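Local coordinates for CBS domain-containing protein (Pyrococcus horikoshii, PDB 2YZI) that is of unknown function but carries a tandem pair of CBS domains, modules that in relatives commonly bind adenosine nucleotides and regulate partner proteins, at residues S40-N45 against V51-K56; N81-N86 against A99-K104; H105-I108 against K113-G116. All blocks are in the same frame, centred on the assembly; numbering follows the deposited sequence.

Contact 1 of 3, residues S40-N45 against V51-K56; sequences SLVVIN and VGFFTK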
# COMPACT_ATOMS: atom_id res chain seq x y z
N SER B 40 -2.64 5.78 5.17
CA SER B 40 -2.34 6.07 6.56
C SER B 40 -3.00 7.34 7.05
O SER B 40 -3.54 8.12 6.28
CB SER B 40 -0.82 6.17 6.77
OG SER B 40 -0.26 7.22 6.00
N LEU B 41 -2.92 7.54 8.36
CA LEU B 41 -3.49 8.70 9.01
C LEU B 41 -2.68 9.02 10.26
O LEU B 41 -2.18 8.12 10.93
CB LEU B 41 -4.94 8.43 9.42
CG LEU B 41 -6.02 8.23 8.36
CD1 LEU B 41 -7.31 7.79 9.03
CD2 LEU B 41 -6.25 9.53 7.59
N VAL B 42 -2.54 10.31 10.55
CA VAL B 42 -1.87 10.75 11.77
C VAL B 42 -3.04 11.08 12.68
O VAL B 42 -4.14 11.35 12.21
CB VAL B 42 -1.04 12.03 11.56
CG1 VAL B 42 0.20 11.72 10.74
CG2 VAL B 42 -1.89 13.10 10.88
N VAL B 43 -2.80 11.04 13.98
CA VAL B 43 -3.84 11.35 14.96
C VAL B 43 -3.42 12.62 15.70
O VAL B 43 -2.30 12.71 16.20
CB VAL B 43 -4.00 10.21 15.97
CG1 VAL B 43 -5.16 10.51 16.93
CG2 VAL B 43 -4.21 8.90 15.23
N ILE B 44 -4.33 13.59 15.76
CA ILE B 44 -4.03 14.87 16.40
C ILE B 44 -4.87 15.13 17.65
O ILE B 44 -6.07 14.89 17.66
CB ILE B 44 -4.26 16.02 15.40
CG1 ILE B 44 -3.24 15.92 14.26
CG2 ILE B 44 -4.15 17.36 16.07
CD1 ILE B 44 -3.45 14.74 13.36
N ASN B 45 -4.23 15.61 18.72
CA ASN B 45 -4.96 15.91 19.95
C ASN B 45 -5.65 17.27 19.83
O ASN B 45 -5.50 17.96 18.82
CB ASN B 45 -4.03 15.90 21.18
CG ASN B 45 -2.96 16.97 21.10
OD1 ASN B 45 -3.19 18.07 20.60
ND2 ASN B 45 -1.78 16.65 21.63
N VAL B 51 -0.26 12.97 17.96
CA VAL B 51 -0.16 12.09 19.11
C VAL B 51 -0.05 10.65 18.64
O VAL B 51 0.26 9.77 19.43
CB VAL B 51 -1.40 12.21 20.01
CG1 VAL B 51 -1.38 13.56 20.74
CG2 VAL B 51 -2.66 12.10 19.16
N GLY B 52 -0.30 10.42 17.36
CA GLY B 52 -0.22 9.06 16.86
C GLY B 52 -0.16 8.94 15.35
O GLY B 52 -0.19 9.93 14.63
N PHE B 53 -0.12 7.70 14.88
CA PHE B 53 -0.03 7.40 13.46
C PHE B 53 -0.42 5.94 13.26
O PHE B 53 -0.14 5.09 14.13
CB PHE B 53 1.42 7.59 13.00
CG PHE B 53 1.65 7.25 11.56
CD1 PHE B 53 1.41 8.19 10.56
CD2 PHE B 53 2.16 6.00 11.20
CE1 PHE B 53 1.66 7.89 9.22
CE2 PHE B 53 2.41 5.69 9.87
CZ PHE B 53 2.16 6.64 8.88
N PHE B 54 -1.06 5.64 12.13
CA PHE B 54 -1.45 4.27 11.84
C PHE B 54 -1.79 4.05 10.36
O PHE B 54 -2.21 4.96 9.65
CB PHE B 54 -2.61 3.83 12.74
CG PHE B 54 -3.93 4.47 12.40
CD1 PHE B 54 -4.73 3.96 11.38
CD2 PHE B 54 -4.39 5.58 13.12
CE1 PHE B 54 -5.96 4.53 11.08
CE2 PHE B 54 -5.63 6.16 12.84
CZ PHE B 54 -6.42 5.64 11.81
N THR B 55 -1.60 2.81 9.91
CA THR B 55 -1.85 2.44 8.53
C THR B 55 -3.03 1.50 8.40
O THR B 55 -3.66 1.14 9.39
CB THR B 55 -0.63 1.73 7.92
OG1 THR B 55 -0.45 0.47 8.58
CG2 THR B 55 0.62 2.58 8.08
N LYS B 56 -3.32 1.11 7.17
CA LYS B 56 -4.41 0.19 6.89
C LYS B 56 -3.96 -1.17 7.42
O LYS B 56 -4.76 -1.95 7.94
CB LYS B 56 -4.66 0.11 5.38
CG LYS B 56 -5.33 1.35 4.79
CD LYS B 56 -5.53 1.21 3.28
CE LYS B 56 -6.26 2.43 2.68
NZ LYS B 56 -6.43 2.35 1.20
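The antiparallel beta hairpin of the first CBS domain pairs strand 40-44 with strand 50-55, and Leu-41 and Phe-54 exchange two backbone bonds, Leu-41 N to Phe-54 O and Phe-54 N to Leu-41 O, both 3.0 Å. Further along, Val-43 O accepts from Val-51 N at 2.7 Å and from Gly-52 N at 3.3 Å; two residues opposite one make a classic beta bulge. The apolar bulk of Leu-41 and Phe-54 suits the face where both pack on Ala-29 of helix 26-35. They run side by side: Leu-41 CB lies over one face of the Phe-54 ring, offset toward the rim, and Leu-41 CD1 reaches Phe-54 CZ at 3.6 Å. Val-43 CG2 comes to the edge of the same ring. On the other face, Phe-53 has CG anti to the backbone N (chi1 177°), which lays its ring along strand 40-44, with Val-42 CG1 in the ring plane 3.7 Å from Phe-53 CD1 and Ser-40 CB near CZ. With the ring of Phe-53 cut back to an alanine, Val-42, Ser-40 and Leu-107 of the second domain would probably lose the aromatic surface they share. This two-faced hairpin, between helix and sister domain, is typical of the paired CBS fold.

Contact 2 of 3, residues N81-N86 against A99-K104; sequences NLITAN and AEHRIK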
# COMPACT_ATOMS: atom_id res chain seq x y z
N ASN B 81 4.91 6.77 18.02
CA ASN B 81 6.21 7.35 17.70
C ASN B 81 6.23 7.33 16.18
O ASN B 81 5.64 6.45 15.57
CB ASN B 81 7.38 6.55 18.27
CG ASN B 81 7.34 5.10 17.89
OD1 ASN B 81 6.63 4.30 18.49
ND2 ASN B 81 8.11 4.74 16.86
N LEU B 82 6.88 8.32 15.57
CA LEU B 82 6.90 8.40 14.13
C LEU B 82 8.25 8.10 13.50
O LEU B 82 9.30 8.35 14.08
CB LEU B 82 6.47 9.80 13.70
CG LEU B 82 5.24 10.34 14.43
CD1 LEU B 82 5.09 11.84 14.16
CD2 LEU B 82 4.00 9.57 13.98
N ILE B 83 8.21 7.56 12.29
CA ILE B 83 9.42 7.27 11.53
C ILE B 83 9.38 8.33 10.45
O ILE B 83 8.45 8.38 9.64
CB ILE B 83 9.39 5.87 10.90
CG1 ILE B 83 9.44 4.82 12.00
CG2 ILE B 83 10.57 5.70 9.95
CD1 ILE B 83 10.67 4.94 12.93
N THR B 84 10.40 9.18 10.45
CA THR B 84 10.45 10.29 9.53
C THR B 84 11.72 10.40 8.72
O THR B 84 12.66 9.62 8.88
CB THR B 84 10.30 11.61 10.29
OG1 THR B 84 11.44 11.78 11.14
CG2 THR B 84 9.04 11.61 11.13
N ALA B 85 11.72 11.39 7.84
CA ALA B 85 12.83 11.69 6.98
C ALA B 85 12.79 13.20 6.86
O ALA B 85 11.73 13.80 6.86
CB ALA B 85 12.63 11.04 5.62
N ASN B 86 13.96 13.82 6.75
CA ASN B 86 14.02 15.26 6.62
C ASN B 86 13.76 15.70 5.17
O ASN B 86 14.06 14.98 4.22
CB ASN B 86 15.39 15.72 7.10
CG ASN B 86 15.53 17.20 7.09
OD1 ASN B 86 15.93 17.80 6.09
ND2 ASN B 86 15.19 17.82 8.22
N ALA B 99 12.67 0.80 3.32
CA ALA B 99 12.89 -0.63 3.08
C ALA B 99 13.34 -1.29 4.37
O ALA B 99 12.82 -2.33 4.77
CB ALA B 99 13.94 -0.83 1.99
N GLU B 100 14.31 -0.67 5.04
CA GLU B 100 14.83 -1.21 6.29
C GLU B 100 13.74 -1.29 7.36
O GLU B 100 13.68 -2.25 8.12
CB GLU B 100 16.01 -0.37 6.76
CG GLU B 100 17.09 -0.23 5.70
CD GLU B 100 18.31 0.56 6.16
OE1 GLU B 100 18.16 1.54 6.91
OE2 GLU B 100 19.43 0.19 5.75
N HIS B 101 12.86 -0.29 7.40
CA HIS B 101 11.77 -0.23 8.38
C HIS B 101 10.50 -0.96 7.90
O HIS B 101 9.55 -1.14 8.67
CB HIS B 101 11.45 1.23 8.71
CG HIS B 101 12.48 1.90 9.55
ND1 HIS B 101 12.49 1.82 10.93
CD2 HIS B 101 13.56 2.65 9.21
CE1 HIS B 101 13.53 2.48 11.40
NE2 HIS B 101 14.20 2.99 10.38
N ARG B 102 10.50 -1.37 6.64
CA ARG B 102 9.35 -2.07 6.07
C ARG B 102 8.09 -1.21 6.08
O ARG B 102 7.03 -1.67 6.49
CB ARG B 102 9.06 -3.36 6.84
CG ARG B 102 10.06 -4.50 6.66
CD ARG B 102 9.52 -5.71 7.39
NE ARG B 102 10.38 -6.89 7.33
CZ ARG B 102 10.10 -8.03 7.96
NH1 ARG B 102 8.99 -8.14 8.69
NH2 ARG B 102 10.94 -9.06 7.88
N ILE B 103 8.18 0.04 5.64
CA ILE B 103 7.00 0.89 5.63
C ILE B 103 6.61 1.36 4.24
O ILE B 103 7.45 1.42 3.33
CB ILE B 103 7.19 2.11 6.55
CG1 ILE B 103 8.45 2.87 6.14
CG2 ILE B 103 7.25 1.67 8.01
CD1 ILE B 103 8.65 4.16 6.93
N LYS B 104 5.34 1.69 4.07
CA LYS B 104 4.81 2.15 2.79
C LYS B 104 4.56 3.65 2.80
O LYS B 104 4.24 4.25 1.77
CB LYS B 104 3.50 1.43 2.47
CG LYS B 104 3.63 -0.07 2.28
CD LYS B 104 2.30 -0.67 1.82
CE LYS B 104 2.47 -2.11 1.38
NZ LYS B 104 1.22 -2.64 0.79
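A methyl group sits almost exactly above the middle of a histidine ring here: Ile-83 CG2 lies 4.3 Å from the centroid of the His-101 ring and 9° off the ring normal, a CH-pi contact at a surface where no hydrogen bond crosses. It belongs to the beta-alpha-beta unit of the second CBS domain, in which strand 84-86 leads through helix 91-101 to strand 105-110. Ile-83 stands just before the first strand, and His-101 and Ile-103 flank the turn by which the chain leaves the helix.

That turn is a Schellman motif. Arg-102, at the C-prime position, takes a positive phi of 61°, Ile-103 N returns to Met-98 O, and a weak bond links Arg-102 N to Ala-99 O. The turn leaves His-101 at the end of the helix and carries Ile-103 back, so that both reach Ile-83.

A beta-branched residue suits the place because its two branches reach different places. In Ile-83, CG2 is anti to the backbone N while CG1 lies beside it (chi1 -67°); the first is thus carried both over the imidazole and against Ile-103, and the second carries CD1 to the ND1 and CE1 side of the ring. The pi face of the imidazole receives the methyl although His-101 is exposed. Ile-103, by contrast, is purely hydrocarbon and also packs on Met-98 of helix 91-101. Nearby, Ala-85 joins the sheet by backbone bonds to strand 105-110 and rests on Val-94 of the helix, while Thr-84 O accepts a hydrogen bond from Lys-97 NZ. The side chains of Ile-83 and Ile-103 meet at an oblique angle, with Ile-83 CG2 3.9 Å from Ile-103 CD1.

Contact 3 of 3, residues H105-I108 against K113-G116; sequences HILI and KIVG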
# COMPACT_ATOMS: atom_id res chain seq x y z
N HIS B 105 4.70 4.25 3.98
CA HIS B 105 4.49 5.68 4.15
C HIS B 105 5.52 6.20 5.14
O HIS B 105 5.79 5.54 6.14
CB HIS B 105 3.09 5.97 4.70
CG HIS B 105 2.08 4.90 4.42
ND1 HIS B 105 2.19 3.63 4.94
CD2 HIS B 105 0.95 4.91 3.67
CE1 HIS B 105 1.17 2.90 4.52
NE2 HIS B 105 0.40 3.65 3.75
N ILE B 106 6.09 7.36 4.88
CA ILE B 106 7.06 7.95 5.79
C ILE B 106 6.81 9.45 5.92
O ILE B 106 6.76 10.18 4.93
CB ILE B 106 8.52 7.69 5.31
CG1 ILE B 106 9.50 8.13 6.40
CG2 ILE B 106 8.79 8.42 4.00
CD1 ILE B 106 10.93 7.67 6.17
N LEU B 107 6.62 9.91 7.16
CA LEU B 107 6.35 11.33 7.42
C LEU B 107 7.59 12.18 7.14
O LEU B 107 8.71 11.76 7.41
CB LEU B 107 5.88 11.53 8.86
CG LEU B 107 4.49 10.97 9.19
CD1 LEU B 107 4.19 11.07 10.67
CD2 LEU B 107 3.46 11.75 8.40
N ILE B 108 7.38 13.36 6.57
CA ILE B 108 8.49 14.24 6.26
C ILE B 108 8.57 15.34 7.32
O ILE B 108 7.57 15.93 7.72
CB ILE B 108 8.35 14.87 4.87
CG1 ILE B 108 8.14 13.77 3.81
CG2 ILE B 108 9.60 15.68 4.54
CD1 ILE B 108 9.24 12.72 3.75
N LYS B 113 8.94 19.85 12.76
CA LYS B 113 7.53 19.65 12.47
C LYS B 113 7.28 18.75 11.26
O LYS B 113 8.11 18.65 10.36
CB LYS B 113 6.86 21.00 12.25
CG LYS B 113 6.82 21.90 13.49
CD LYS B 113 6.18 23.25 13.17
CE LYS B 113 6.34 24.26 14.31
NZ LYS B 113 5.77 25.60 13.96
N ILE B 114 6.13 18.09 11.24
CA ILE B 114 5.78 17.22 10.12
C ILE B 114 5.18 18.14 9.05
O ILE B 114 4.21 18.85 9.30
CB ILE B 114 4.74 16.14 10.56
CG1 ILE B 114 5.23 15.45 11.83
CG2 ILE B 114 4.57 15.10 9.45
CD1 ILE B 114 6.59 14.80 11.70
N VAL B 115 5.79 18.15 7.86
CA VAL B 115 5.32 19.02 6.79
C VAL B 115 4.73 18.31 5.59
O VAL B 115 4.14 18.93 4.72
CB VAL B 115 6.46 19.92 6.27
CG1 VAL B 115 6.78 20.96 7.30
CG2 VAL B 115 7.69 19.08 5.95
N GLY B 116 4.88 16.99 5.55
CA GLY B 116 4.34 16.23 4.46
C GLY B 116 4.54 14.76 4.70
O GLY B 116 4.88 14.35 5.81
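Leu-107 overlaps Ile-114 through its CD2 branch, which lies 3.7 Å from Ile-114 CG2, the two side chains meeting at a slant. Ile-114 CG2 is anti to the backbone N (chi1 -50° for CG1), and this directs the methyl toward strand 105-110, where it also approaches Ile-108 O at 3.6 Å. Leu-107, long and apolar, suits its place between the two domains, for it packs on Val-42 and Phe-53 of the first domain as well as on Leu-82 and Thr-84.

Two backbone bonds join the strands at Ile-108. Its N gives a nearly straight bond to Gly-116 O, 2.8 Å long with 172° at the hydrogen, although the donor stands well above the carbonyl plane. Its O accepts one hydrogen bond, from Val-115 N at 2.8 Å, supplemented by a weaker CA-H...O contact from Ile-114. Gly-116 O lies 3.6 Å from Ile-108 CB; with no side chain, the glycine adds no bulk beside Ile-108. The side chains of Ile-108 and Val-115 cross at about a right angle, Ile-108 CG2 4.1 Å from Val-115 CG2. The short strand segments run at 118° to each other, far from ideal antiparallel alignment, in the hairpin that supplies the two later strands of the beta-alpha-beta-beta-alpha CBS fold.

From the N terminus, contact 1 closes first, a short hairpin loop in which five residues separate 40-45 from 51-56. The chain then passes into the second domain, where contact 2 closes a longer loop through helix 91-101, and contact 3 closes another short hairpin between 105-108 and 113-116. The three follow in series; none encloses or crosses another. Strand 84-86 of contact 2 and both strands of contact 3 belong to one sheet, in which Ala-85 N probably bonds to Leu-107 O. Ser-40 and Thr-55 pack on His-105, and Phe-53 CB touches Leu-82 CD2 at 3.4 Å. Such packing between contacts joins the first domain's hairpin to the second domain, while each contact itself folds one domain.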